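Local coordinates for protein alpha-1,4-endofucoidanase (Mariniflexile fucanivorans, PDB 6DLH) that hydrolyses internal alpha-1,4 linkages in fucoidan, a sulfated fucose polysaccharide, as a retaining glycoside hydrolase of family GH107 that also carries bound calcium ions, at residues M48-E53 and T382-T387; R54-N59 and N388-P393; G58-I63 and D127-S132; R64-L69 and Q581-T586; P116-A121 and P166-R171. One frame throughout, in Å; residues are numbered along the deposited sequence.

Contact 1. Residues M48-E53 and T382-T387; sequences MLWLPE and TPLVRT
Glu53 N donates to Thr387 O at 2.8 Å, with a nearly straight N-H...O angle of 162°. A second bond holds the other end of the contact. Leu49 N donates to Thr382 OG1 at 2.9 Å. The hydroxyl of Thr382 stands between its own backbone N and carbonyl carbon (chi1 54°), which turns it to the strand edge and leaves CG2 against CB and CE of Met48. Between the two bonds Leu384 brings the apolar contact. Leu384 CD1 lies over one face of the Trp50 indole, 4.1 Å from the centroid of its five-membered ring, a CH-pi contact. The indole NE1 is bonded to Leu395 O. Thr387 CG2 rests on Leu51 O at 3.5 Å. Its OG1 lies 3.0 Å from Glu53 OE2, a weak bond, while Asn352 ND2 is the stronger partner of that carboxylate. Strands 46-49 and 377-379 are neighbours in the parallel sheet, and the segment 382-387 follows the second of them. The first and last strands in chain order lie side by side, consistent with the closure of a (beta/alpha) barrel, as in the related GH29 fucosidases.

Contact 2. Residues R54-N59 and N388-P393; sequences RTFNGN and NLENAP
Arg54 and Glu390 reach each other at about a right angle. The guanidinium and carboxylate planes are 58° apart, so the two groups do not pair flat. Arg54 NE alone makes the salt bridge, to Glu390 OE1 at 2.9 Å. The acceptor lies in the guanidinium plane, but OE1 itself is met from above the carboxylate plane. The arginine chain bends at chi3 (69°), which turns NE toward the glutamate. Its CD also packs on Asn388 OD1 at 3.3 Å.

The second carboxylate oxygen faces the other way, to Asn59. Asn59 ND2 donates to Glu390 OE2 at 3.2 Å, on the anti side, and the amide stands almost square to the carboxylate, 85° between planes. The same ND2 donates to Arg54 O at 3.1 Å. One amide nitrogen thus joins the glutamate to the backbone of the arginine that pairs with it. Phe56 adds CE1, 3.3 Å from Glu390 OE2, with its ring plane steeply turned from the carboxylate.

Leu389 adds an apolar side chain. Its CD1 packs against Arg54 O at 3.7 Å and approaches Asn59 O. Asn388 accepts from Glu390 N through OD1 at 2.8 Å, an Asx turn that fixes the start of the type I turn 388-391. The other segment has a type I' turn at 56-59.

The chemistry is that of two surface loops pinned by one shared carboxylate. One oxygen takes the charged donor and the other a neutral one, so the ionised form of Glu390 is probably stabilised and its rotation restricted.

Contact 3. Residues G58-I63 and D127-S132; sequences GNIEGI and DDPLLS
Asp127 sends its carboxylate into the backbone of the 58-63 loop. Its CG is trans to the backbone N (chi1 -164°), which carries OD2 to within 2.7 Å of Gly62 N. That N-H is the donor, at an angle of 151°, and it meets OD2 from above the carboxylate plane. Gly62 is the third residue of a type II turn from Ile60 to Ile63. It has positive phi, as is usual there. A type I turn, Gly58 to Glu61, overlaps it at Ile60 and Glu61.

Pro129 fills the space beside this bond. Its CG packs on Ile60 O at 3.3 Å and on Ile60 CG1 at 4.0 Å. The isoleucine holds CG1 opposite its backbone N (chi1 -167°), and the two side chains meet at a slant. Pro129 CB lies 4.0 Å from Ile63 O. The proline opens helix 129-139. Just before it, Asp128 is the N-cap, and its OD1 takes a weak bond from Leu131 N.

Asp127 also has partners outside the two segments. OD2 forms a salt bridge with Arg64, and OD1 one with Lys553. Changing it to an alanine would probably leave Gly62 N without its acceptor and both basic groups without this counter-charge. The carboxylate therefore joins a backbone N-H to two cations at a mostly buried place, and these neighbours are likely to keep it ionised.

Contact 4. Residues R64-L69 and Q581-T586; sequences RIDDFL and QNSDDT
Asp66, in the first turn of helix 66-71, lies across from Ser583, with the two CA atoms 6.1 Å apart. Asn582 and Ser583 both face Thr586, a classic beta bulge, and Ser583 to Thr586 form a type I turn. This is the hairpin between strands 578-583 and 586-590, within the bacterial Ig domain. Thr586 O closes it by accepting from both Asn582 N and Ser583 N.

Arg64 carries most of the contact. A bend at chi2 (-66°) lays the chain past Asn582 CB and Ser583 OG before it ends at Thr586. There it grips one hydroxyl side-on with two nitrogens. NE donates to Thr586 OG1 at 3.1 Å. NH2 donates to the same Thr586 OG1 at 3.2 Å. The oxygen lies at the edge of the guanidinium, close to its plane. The hydroxyl in turn donates a hydrogen bond to Asp585 OD1, with OG1 and OD1 2.8 Å apart. The threonine thus relays between the arginine and a carboxylate that are not in direct contact. The remaining nitrogen, NH1, is in a salt bridge with Asp127, and this second anchor is likely to limit rotation of the guanidinium.

Asp66 makes the smaller part of the contact. Ser583 CB sits against Asp66 OD1 at 3.4 Å. Asn582 ND2 makes a weak bond to Gly62 O of the loop before the helix. Two waters bridge the segments. One joins the Asp66 carboxylate to the backbone N of Asp584. A second donates both its protons, to Asp66 OD1 at 3.0 Å and to Asp585 OD1 at 3.2 Å.

Contact 5. Residues P116-A121 and P166-R171; sequences PINLVA and PDVSAR
The Arg171 guanidinium has the Asn118 amide over one face, with Asn118 CG 4.2 Å above the plane and offset toward the rim. The Asp167 carboxylate lies beside the same amide, and the two planes are 24° apart. Asn118 OD1 accepts from Asp167 N at 3.0 Å. This bond is nearly straight (164°), lies in the carbonyl plane and uses a lone pair. Pro166 CD packs against the amide, 3.6 Å from Asn118 OD1. Asp167 OD1 forms a salt bridge with Arg171 NH1 at 3.0 Å, and Asp109 takes the other end of that guanidinium.

Val168 CG2 rests on the backbone Asn118 O at 3.2 Å. Val120 and Val168 meet tip to tip, CG2 to CG1 at 3.7 Å. Asn118 has a left-handed backbone and CG opposite the carbonyl carbon (chi1 -80°), which points the amide at the start of helix 168-176. Replacing Asn118 by an alanine is likely to leave Asp167 N without its acceptor and to bare part of the Arg171 face. Asp167 is the N-cap residue but makes no capping bond of its own. Its OD1 pairs with Arg171, and its N-H is satisfied by the asparagine of the 116-121 loop.

In the fold
Contacts 1 to 4 follow one run of chain, 48-69, from strand 46-49 of the parallel sheet to helix 66-71. Contacts 1 and 2, with centres 13 Å apart, join it to the loop after strand 377-379. Contacts 2 and 3 share Gly58 and Asn59. Contact 3 reaches helix 129-139, and contact 4 lies 11 Å beyond it, centre to centre. There the catalytic part meets an Ig domain more than 500 residues later in sequence. Contact 5 is farthest from contact 4 (centres 28 Å apart), but its loop bonds to Asn57 of contact 2. The 48-69 run thus joins early and late parts of the catalytic domain to the Ig neighbour.

Contact 1. Residues M48-E53 and T382-T387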
# COMPACT_ATOMS: atom_id res chain seq x y z
N MET A 48 -4.90 -10.04 -8.67
CA MET A 48 -5.21 -8.64 -8.90
C MET A 48 -4.04 -7.80 -8.39
O MET A 48 -3.11 -8.34 -7.80
CB MET A 48 -6.50 -8.23 -8.16
CG MET A 48 -7.66 -9.18 -8.40
SD MET A 48 -9.19 -8.68 -7.57
CE MET A 48 -9.81 -7.40 -8.66
N LEU A 49 -4.10 -6.48 -8.63
CA LEU A 49 -3.01 -5.60 -8.24
C LEU A 49 -3.56 -4.41 -7.48
O LEU A 49 -4.47 -3.74 -7.97
CB LEU A 49 -2.24 -5.14 -9.49
CG LEU A 49 -1.12 -4.13 -9.20
CD1 LEU A 49 -0.02 -4.78 -8.38
CD2 LEU A 49 -0.54 -3.55 -10.49
N TRP A 50 -2.97 -4.13 -6.31
CA TRP A 50 -3.35 -2.99 -5.50
C TRP A 50 -2.11 -2.16 -5.17
O TRP A 50 -1.27 -2.56 -4.36
CB TRP A 50 -4.09 -3.46 -4.24
CG TRP A 50 -4.80 -2.39 -3.47
CD1 TRP A 50 -6.06 -1.90 -3.70
CD2 TRP A 50 -4.31 -1.69 -2.31
NE1 TRP A 50 -6.38 -0.95 -2.77
CE2 TRP A 50 -5.32 -0.79 -1.91
CE3 TRP A 50 -3.11 -1.74 -1.58
CZ2 TRP A 50 -5.17 0.04 -0.80
CZ3 TRP A 50 -2.97 -0.91 -0.49
CH2 TRP A 50 -3.98 -0.03 -0.11
N LEU A 51 -1.99 -1.01 -5.85
CA LEU A 51 -0.73 -0.28 -5.83
C LEU A 51 -1.00 1.21 -5.69
O LEU A 51 -1.32 1.90 -6.67
CB LEU A 51 0.07 -0.63 -7.09
CG LEU A 51 1.42 0.07 -7.28
CD1 LEU A 51 2.35 -0.20 -6.10
CD2 LEU A 51 2.09 -0.37 -8.58
N PRO A 52 -0.91 1.76 -4.46
CA PRO A 52 -0.92 3.22 -4.27
C PRO A 52 0.41 3.81 -4.72
O PRO A 52 1.42 3.11 -4.82
CB PRO A 52 -1.10 3.40 -2.75
CG PRO A 52 -1.50 2.03 -2.24
CD PRO A 52 -0.87 1.02 -3.19
N GLU A 53 0.40 5.12 -4.98
CA GLU A 53 1.58 5.81 -5.47
C GLU A 53 1.98 6.93 -4.52
O GLU A 53 1.17 7.40 -3.72
CB GLU A 53 1.33 6.34 -6.88
CG GLU A 53 1.19 5.24 -7.92
CD GLU A 53 0.94 5.73 -9.33
OE1 GLU A 53 1.39 6.86 -9.64
OE2 GLU A 53 0.31 4.99 -10.11
N THR A 382 -4.92 -4.54 -12.27
CA THR A 382 -6.27 -4.03 -12.08
C THR A 382 -6.20 -2.56 -11.68
O THR A 382 -5.57 -2.23 -10.68
CB THR A 382 -7.00 -4.84 -11.00
OG1 THR A 382 -6.21 -4.84 -9.81
CG2 THR A 382 -7.30 -6.26 -11.42
N PRO A 383 -6.87 -1.64 -12.41
CA PRO A 383 -6.77 -0.21 -12.12
C PRO A 383 -7.67 0.30 -10.98
O PRO A 383 -8.86 -0.00 -10.91
CB PRO A 383 -7.25 0.43 -13.43
CG PRO A 383 -8.26 -0.56 -13.99
CD PRO A 383 -7.74 -1.93 -13.57
N LEU A 384 -7.06 1.09 -10.08
CA LEU A 384 -7.81 1.82 -9.07
C LEU A 384 -8.15 3.20 -9.64
O LEU A 384 -7.54 3.63 -10.62
CB LEU A 384 -6.94 1.94 -7.82
CG LEU A 384 -6.42 0.62 -7.26
CD1 LEU A 384 -5.47 0.86 -6.09
CD2 LEU A 384 -7.57 -0.31 -6.85
N VAL A 385 -9.10 3.89 -9.01
CA VAL A 385 -9.61 5.15 -9.53
C VAL A 385 -8.55 6.26 -9.47
O VAL A 385 -8.38 6.99 -10.45
CB VAL A 385 -10.93 5.55 -8.84
CG1 VAL A 385 -11.29 7.02 -9.05
CG2 VAL A 385 -12.08 4.64 -9.27
N ARG A 386 -7.87 6.41 -8.33
CA ARG A 386 -6.86 7.45 -8.17
C ARG A 386 -5.81 6.97 -7.16
O ARG A 386 -6.09 6.81 -5.97
CB ARG A 386 -7.52 8.77 -7.75
CG ARG A 386 -6.65 10.00 -7.96
CD ARG A 386 -7.24 11.27 -7.36
NE ARG A 386 -8.54 11.61 -7.90
CZ ARG A 386 -9.67 11.64 -7.20
NH1 ARG A 386 -9.64 11.62 -5.88
NH2 ARG A 386 -10.83 11.69 -7.83
N THR A 387 -4.59 6.76 -7.65
CA THR A 387 -3.60 6.04 -6.87
C THR A 387 -2.67 6.99 -6.10
O THR A 387 -2.04 6.57 -5.14
CB THR A 387 -2.81 5.07 -7.75
OG1 THR A 387 -2.27 5.85 -8.82
CG2 THR A 387 -3.65 3.94 -8.28
O HOH W 1 -1.37 8.72 -10.30

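Contact 2. Residues R54-N59 and N388-P393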
# COMPACT_ATOMS: atom_id res chain seq x y z
N ARG A 54 3.25 7.35 -4.64
CA ARG A 54 3.87 8.43 -3.89
C ARG A 54 3.73 8.13 -2.40
O ARG A 54 2.97 8.78 -1.70
CB ARG A 54 3.29 9.78 -4.32
CG ARG A 54 3.28 9.97 -5.84
CD ARG A 54 2.94 11.35 -6.38
NE ARG A 54 3.98 12.34 -6.09
CZ ARG A 54 5.14 12.45 -6.74
NH1 ARG A 54 5.42 11.68 -7.77
NH2 ARG A 54 6.03 13.35 -6.33
N THR A 55 4.46 7.11 -1.93
CA THR A 55 4.21 6.51 -0.63
C THR A 55 5.11 7.10 0.44
O THR A 55 4.95 6.78 1.62
CB THR A 55 4.44 5.00 -0.66
OG1 THR A 55 5.83 4.79 -0.93
CG2 THR A 55 3.58 4.27 -1.68
N PHE A 56 6.06 7.95 0.03
CA PHE A 56 7.17 8.41 0.86
C PHE A 56 6.71 9.47 1.86
O PHE A 56 5.63 10.05 1.71
CB PHE A 56 8.25 9.02 -0.05
CG PHE A 56 7.69 9.90 -1.14
CD1 PHE A 56 7.11 11.13 -0.84
CD2 PHE A 56 7.71 9.49 -2.46
CE1 PHE A 56 6.58 11.93 -1.85
CE2 PHE A 56 7.18 10.29 -3.47
CZ PHE A 56 6.62 11.51 -3.16
N ASN A 57 7.56 9.73 2.87
CA ASN A 57 7.47 10.89 3.74
C ASN A 57 6.18 10.86 4.54
O ASN A 57 5.51 11.88 4.67
CB ASN A 57 7.64 12.21 2.98
CG ASN A 57 9.03 12.37 2.39
OD1 ASN A 57 10.01 11.84 2.92
ND2 ASN A 57 9.11 13.08 1.28
N GLY A 58 5.84 9.67 5.04
CA GLY A 58 4.68 9.43 5.89
C GLY A 58 3.39 9.18 5.11
O GLY A 58 2.41 8.72 5.70
N ASN A 59 3.39 9.47 3.80
CA ASN A 59 2.21 9.35 2.96
C ASN A 59 1.47 8.02 3.15
O ASN A 59 0.25 8.00 3.14
CB ASN A 59 2.51 9.61 1.48
CG ASN A 59 2.84 11.06 1.16
OD1 ASN A 59 2.48 11.97 1.91
ND2 ASN A 59 3.49 11.29 0.03
N ASN A 388 -2.59 8.25 -6.54
CA ASN A 388 -1.69 9.24 -5.95
C ASN A 388 -2.16 9.62 -4.55
O ASN A 388 -3.19 10.27 -4.41
CB ASN A 388 -1.59 10.48 -6.85
CG ASN A 388 -0.66 11.56 -6.33
OD1 ASN A 388 -0.15 11.49 -5.21
ND2 ASN A 388 -0.44 12.58 -7.15
N LEU A 389 -1.39 9.24 -3.53
CA LEU A 389 -1.76 9.46 -2.13
C LEU A 389 -1.78 10.95 -1.77
O LEU A 389 -2.34 11.31 -0.74
CB LEU A 389 -0.80 8.70 -1.21
CG LEU A 389 -0.87 7.17 -1.27
CD1 LEU A 389 0.27 6.55 -0.45
CD2 LEU A 389 -2.21 6.66 -0.78
N GLU A 390 -1.17 11.80 -2.60
CA GLU A 390 -1.11 13.23 -2.32
C GLU A 390 -2.29 13.96 -2.97
O GLU A 390 -2.39 15.18 -2.84
CB GLU A 390 0.20 13.84 -2.84
CG GLU A 390 1.46 13.25 -2.22
CD GLU A 390 2.77 13.69 -2.85
OE1 GLU A 390 2.77 14.06 -4.05
OE2 GLU A 390 3.80 13.67 -2.15
N ASN A 391 -3.16 13.22 -3.68
CA ASN A 391 -4.21 13.84 -4.47
C ASN A 391 -5.54 13.13 -4.21
O ASN A 391 -6.19 12.66 -5.14
CB ASN A 391 -3.85 13.87 -5.96
CG ASN A 391 -4.77 14.73 -6.81
OD1 ASN A 391 -5.43 15.64 -6.31
ND2 ASN A 391 -4.79 14.47 -8.10
N ALA A 392 -5.95 13.06 -2.94
CA ALA A 392 -7.24 12.52 -2.56
C ALA A 392 -7.41 11.13 -3.17
O ALA A 392 -8.25 10.92 -4.04
CB ALA A 392 -8.36 13.45 -2.98
N PRO A 393 -6.64 10.11 -2.71
CA PRO A 393 -6.65 8.81 -3.36
C PRO A 393 -8.01 8.13 -3.25
O PRO A 393 -8.73 8.31 -2.27
CB PRO A 393 -5.58 8.01 -2.60
CG PRO A 393 -5.49 8.68 -1.24
CD PRO A 393 -5.82 10.14 -1.48

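Contact 3. Residues G58-I63 and D127-S132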
# COMPACT_ATOMS: atom_id res chain seq x y z
N GLY A 58 5.84 9.67 5.04
CA GLY A 58 4.68 9.43 5.89
C GLY A 58 3.39 9.18 5.11
O GLY A 58 2.41 8.72 5.70
N ASN A 59 3.39 9.47 3.80
CA ASN A 59 2.21 9.35 2.96
C ASN A 59 1.47 8.02 3.15
O ASN A 59 0.25 8.00 3.14
CB ASN A 59 2.51 9.61 1.48
CG ASN A 59 2.84 11.06 1.16
OD1 ASN A 59 2.48 11.97 1.91
ND2 ASN A 59 3.49 11.29 0.03
N ILE A 60 2.21 6.91 3.33
CA ILE A 60 1.61 5.57 3.32
C ILE A 60 1.07 5.19 4.70
O ILE A 60 0.32 4.22 4.83
CB ILE A 60 2.60 4.51 2.77
CG1 ILE A 60 1.92 3.18 2.45
CG2 ILE A 60 3.77 4.31 3.72
CD1 ILE A 60 0.91 3.25 1.33
N GLU A 61 1.47 5.93 5.73
CA GLU A 61 1.02 5.65 7.08
C GLU A 61 -0.51 5.69 7.14
O GLU A 61 -1.13 6.66 6.69
CB GLU A 61 1.65 6.65 8.06
CG GLU A 61 3.08 6.30 8.40
CD GLU A 61 3.96 7.47 8.84
OE1 GLU A 61 3.52 8.63 8.70
OE2 GLU A 61 5.09 7.20 9.29
N GLY A 62 -1.11 4.61 7.66
CA GLY A 62 -2.54 4.56 7.93
C GLY A 62 -3.38 4.10 6.74
O GLY A 62 -4.60 4.01 6.85
N ILE A 63 -2.74 3.80 5.60
CA ILE A 63 -3.45 3.42 4.39
C ILE A 63 -3.89 1.97 4.53
O ILE A 63 -3.15 1.16 5.08
CB ILE A 63 -2.59 3.68 3.13
CG1 ILE A 63 -2.37 5.19 2.91
CG2 ILE A 63 -3.17 2.99 1.90
CD1 ILE A 63 -3.64 6.01 2.80
N ASP A 127 3.09 3.22 11.96
CA ASP A 127 2.27 2.25 11.25
C ASP A 127 3.11 1.27 10.44
O ASP A 127 4.12 1.66 9.84
CB ASP A 127 1.27 2.96 10.34
CG ASP A 127 0.13 2.08 9.87
OD1 ASP A 127 -0.32 1.22 10.66
OD2 ASP A 127 -0.32 2.27 8.73
N ASP A 128 2.67 0.01 10.42
CA ASP A 128 3.08 -0.96 9.41
C ASP A 128 1.91 -1.23 8.46
O ASP A 128 1.15 -2.18 8.67
CB ASP A 128 3.60 -2.26 10.04
CG ASP A 128 4.17 -3.22 9.01
OD1 ASP A 128 4.12 -2.89 7.80
OD2 ASP A 128 4.67 -4.29 9.41
N PRO A 129 1.72 -0.43 7.38
CA PRO A 129 0.62 -0.65 6.44
C PRO A 129 0.61 -2.02 5.76
O PRO A 129 -0.44 -2.62 5.60
CB PRO A 129 0.81 0.46 5.39
CG PRO A 129 1.66 1.50 6.09
CD PRO A 129 2.55 0.73 7.03
N LEU A 130 1.80 -2.52 5.41
CA LEU A 130 1.90 -3.80 4.71
C LEU A 130 1.33 -4.93 5.57
O LEU A 130 0.58 -5.76 5.05
CB LEU A 130 3.36 -4.05 4.33
CG LEU A 130 3.61 -5.29 3.46
CD1 LEU A 130 2.77 -5.25 2.19
CD2 LEU A 130 5.08 -5.43 3.12
N LEU A 131 1.69 -4.97 6.86
CA LEU A 131 1.19 -6.02 7.74
C LEU A 131 -0.33 -5.97 7.80
O LEU A 131 -0.99 -7.00 7.88
CB LEU A 131 1.80 -5.86 9.14
CG LEU A 131 1.34 -6.89 10.18
CD1 LEU A 131 1.65 -8.31 9.73
CD2 LEU A 131 1.95 -6.62 11.55
N SER A 132 -0.87 -4.74 7.78
CA SER A 132 -2.30 -4.54 7.75
C SER A 132 -2.90 -5.25 6.53
O SER A 132 -3.77 -6.13 6.67
CB SER A 132 -2.63 -3.07 7.78
OG SER A 132 -4.03 -2.87 7.85

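Contact 4. Residues R64-L69 and Q581-T586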
# COMPACT_ATOMS: atom_id res chain seq x y z
N ARG A 64 -5.11 1.67 4.06
CA ARG A 64 -5.73 0.37 4.30
C ARG A 64 -6.32 -0.18 3.01
O ARG A 64 -6.77 0.58 2.16
CB ARG A 64 -6.78 0.50 5.41
CG ARG A 64 -6.21 0.93 6.76
CD ARG A 64 -5.30 -0.15 7.31
NE ARG A 64 -4.80 0.10 8.66
CZ ARG A 64 -3.57 0.48 8.94
NH1 ARG A 64 -2.71 0.74 7.96
NH2 ARG A 64 -3.18 0.62 10.20
N ILE A 65 -6.34 -1.52 2.89
CA ILE A 65 -6.86 -2.18 1.70
C ILE A 65 -8.34 -2.57 1.88
O ILE A 65 -8.93 -3.16 0.98
CB ILE A 65 -5.98 -3.39 1.32
CG1 ILE A 65 -6.23 -3.83 -0.13
CG2 ILE A 65 -6.18 -4.54 2.31
CD1 ILE A 65 -5.24 -4.85 -0.66
N ASP A 66 -8.93 -2.22 3.03
CA ASP A 66 -10.23 -2.75 3.45
C ASP A 66 -11.38 -2.34 2.52
O ASP A 66 -12.28 -3.13 2.27
CB ASP A 66 -10.54 -2.45 4.92
CG ASP A 66 -9.56 -3.15 5.84
OD1 ASP A 66 -8.39 -2.69 5.90
OD2 ASP A 66 -9.94 -4.17 6.45
N ASP A 67 -11.36 -1.09 2.03
CA ASP A 67 -12.39 -0.62 1.11
C ASP A 67 -12.35 -1.45 -0.17
O ASP A 67 -13.39 -1.84 -0.69
CB ASP A 67 -12.26 0.88 0.85
CG ASP A 67 -12.72 1.74 2.02
OD1 ASP A 67 -13.35 1.19 2.94
OD2 ASP A 67 -12.45 2.96 1.99
N PHE A 68 -11.13 -1.71 -0.67
CA PHE A 68 -10.96 -2.54 -1.85
C PHE A 68 -11.59 -3.90 -1.60
O PHE A 68 -12.39 -4.38 -2.40
CB PHE A 68 -9.48 -2.61 -2.26
CG PHE A 68 -9.13 -3.64 -3.30
CD1 PHE A 68 -9.38 -3.42 -4.65
CD2 PHE A 68 -8.52 -4.84 -2.95
CE1 PHE A 68 -9.03 -4.36 -5.61
CE2 PHE A 68 -8.17 -5.78 -3.91
CZ PHE A 68 -8.42 -5.54 -5.24
N LEU A 69 -11.26 -4.51 -0.46
CA LEU A 69 -11.73 -5.85 -0.17
C LEU A 69 -13.26 -5.89 -0.05
O LEU A 69 -13.87 -6.87 -0.46
CB LEU A 69 -11.02 -6.41 1.06
CG LEU A 69 -9.53 -6.70 0.88
CD1 LEU A 69 -8.94 -7.35 2.12
CD2 LEU A 69 -9.28 -7.57 -0.35
N GLN A 581 -12.97 6.60 10.17
CA GLN A 581 -12.61 5.20 10.25
C GLN A 581 -11.92 4.78 8.95
O GLN A 581 -12.46 5.01 7.87
CB GLN A 581 -13.86 4.37 10.52
CG GLN A 581 -13.55 2.89 10.73
CD GLN A 581 -14.75 2.11 11.20
OE1 GLN A 581 -15.89 2.56 11.08
NE2 GLN A 581 -14.50 0.94 11.76
N ASN A 582 -10.73 4.17 9.07
CA ASN A 582 -10.00 3.68 7.91
C ASN A 582 -10.33 2.20 7.70
O ASN A 582 -10.32 1.73 6.56
CB ASN A 582 -8.49 3.91 8.03
CG ASN A 582 -8.04 5.33 7.77
OD1 ASN A 582 -8.85 6.20 7.43
ND2 ASN A 582 -6.75 5.58 7.90
N SER A 583 -10.59 1.49 8.80
CA SER A 583 -10.99 0.09 8.76
C SER A 583 -11.54 -0.34 10.12
O SER A 583 -11.69 0.47 11.03
CB SER A 583 -9.85 -0.80 8.32
OG SER A 583 -8.82 -0.85 9.30
N ASP A 584 -11.82 -1.64 10.25
CA ASP A 584 -12.37 -2.23 11.46
C ASP A 584 -11.40 -2.11 12.64
O ASP A 584 -11.80 -2.31 13.79
CB ASP A 584 -12.71 -3.71 11.25
CG ASP A 584 -14.12 -3.94 10.75
OD1 ASP A 584 -14.81 -2.93 10.47
OD2 ASP A 584 -14.52 -5.12 10.64
N ASP A 585 -10.13 -1.82 12.36
CA ASP A 585 -9.13 -1.84 13.41
C ASP A 585 -8.31 -0.56 13.40
O ASP A 585 -7.33 -0.46 14.12
CB ASP A 585 -8.31 -3.14 13.38
CG ASP A 585 -7.36 -3.31 12.20
OD1 ASP A 585 -7.24 -2.36 11.39
OD2 ASP A 585 -6.74 -4.39 12.11
N THR A 586 -8.72 0.42 12.58
CA THR A 586 -7.90 1.59 12.36
C THR A 586 -8.76 2.84 12.16
O THR A 586 -9.61 2.89 11.27
CB THR A 586 -6.92 1.37 11.19
OG1 THR A 586 -6.14 0.19 11.41
CG2 THR A 586 -5.99 2.55 10.98
O HOH W 2 -12.08 -3.64 7.93
O HOH W 3 -7.06 -3.49 8.45

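Contact 5. Residues P116-A121 and P166-R171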
# COMPACT_ATOMS: atom_id res chain seq x y z
N PRO A 116 7.96 15.81 6.37
CA PRO A 116 9.19 15.03 6.17
C PRO A 116 9.74 15.04 4.74
O PRO A 116 9.05 15.37 3.78
CB PRO A 116 8.77 13.61 6.58
CG PRO A 116 7.61 13.83 7.52
CD PRO A 116 6.87 15.00 6.93
N ILE A 117 11.04 14.71 4.66
CA ILE A 117 11.79 14.59 3.42
C ILE A 117 12.88 13.55 3.67
O ILE A 117 13.34 13.40 4.80
CB ILE A 117 12.34 15.97 2.98
CG1 ILE A 117 12.07 16.25 1.50
CG2 ILE A 117 13.81 16.12 3.33
CD1 ILE A 117 11.98 17.73 1.16
N ASN A 118 13.22 12.77 2.63
CA ASN A 118 14.17 11.68 2.74
C ASN A 118 13.63 10.55 3.61
O ASN A 118 14.40 9.70 4.05
CB ASN A 118 15.54 12.15 3.25
CG ASN A 118 16.40 12.79 2.18
OD1 ASN A 118 16.75 12.16 1.19
ND2 ASN A 118 16.74 14.05 2.38
N LEU A 119 12.31 10.51 3.83
CA LEU A 119 11.71 9.39 4.54
C LEU A 119 11.05 8.45 3.53
O LEU A 119 10.08 8.83 2.87
CB LEU A 119 10.73 9.89 5.60
CG LEU A 119 10.00 8.80 6.40
CD1 LEU A 119 10.97 7.97 7.23
CD2 LEU A 119 8.90 9.40 7.27
N VAL A 120 11.59 7.23 3.41
CA VAL A 120 11.19 6.33 2.35
C VAL A 120 10.70 5.02 2.94
O VAL A 120 10.69 3.98 2.28
CB VAL A 120 12.29 6.10 1.29
CG1 VAL A 120 12.45 7.30 0.36
CG2 VAL A 120 13.63 5.68 1.88
N ALA A 121 10.29 5.08 4.22
CA ALA A 121 9.50 4.02 4.82
C ALA A 121 8.46 4.66 5.75
O ALA A 121 8.54 5.85 6.03
CB ALA A 121 10.38 3.04 5.55
N PRO A 166 15.88 13.42 -1.70
CA PRO A 166 17.02 13.85 -2.52
C PRO A 166 18.34 13.10 -2.36
O PRO A 166 19.09 12.99 -3.32
CB PRO A 166 17.19 15.34 -2.17
CG PRO A 166 15.81 15.77 -1.74
CD PRO A 166 15.26 14.56 -1.00
N ASP A 167 18.62 12.57 -1.16
CA ASP A 167 19.91 11.95 -0.92
C ASP A 167 19.80 10.67 -0.10
O ASP A 167 20.74 10.31 0.61
CB ASP A 167 20.95 12.94 -0.38
CG ASP A 167 20.38 14.04 0.50
OD1 ASP A 167 19.88 13.72 1.60
OD2 ASP A 167 20.44 15.22 0.08
N VAL A 168 18.67 9.96 -0.22
CA VAL A 168 18.49 8.68 0.44
C VAL A 168 19.39 7.63 -0.22
O VAL A 168 19.95 6.78 0.46
CB VAL A 168 17.01 8.24 0.45
CG1 VAL A 168 16.86 6.72 0.52
CG2 VAL A 168 16.24 8.89 1.59
N SER A 169 19.49 7.70 -1.56
CA SER A 169 20.32 6.76 -2.30
C SER A 169 21.77 6.87 -1.84
O SER A 169 22.40 5.86 -1.51
CB SER A 169 20.18 6.95 -3.80
OG SER A 169 18.96 6.39 -4.28
N ALA A 170 22.27 8.12 -1.80
CA ALA A 170 23.59 8.44 -1.28
C ALA A 170 23.79 7.81 0.10
O ALA A 170 24.75 7.07 0.30
CB ALA A 170 23.78 9.94 -1.25
N ARG A 171 22.85 8.08 1.01
CA ARG A 171 23.00 7.69 2.41
C ARG A 171 22.97 6.18 2.57
O ARG A 171 23.61 5.64 3.48
CB ARG A 171 21.96 8.38 3.30
CG ARG A 171 22.15 9.88 3.44
CD ARG A 171 21.13 10.50 4.39
NE ARG A 171 21.00 11.94 4.21
CZ ARG A 171 20.05 12.69 4.76
NH1 ARG A 171 20.03 13.99 4.56
NH2 ARG A 171 19.11 12.13 5.52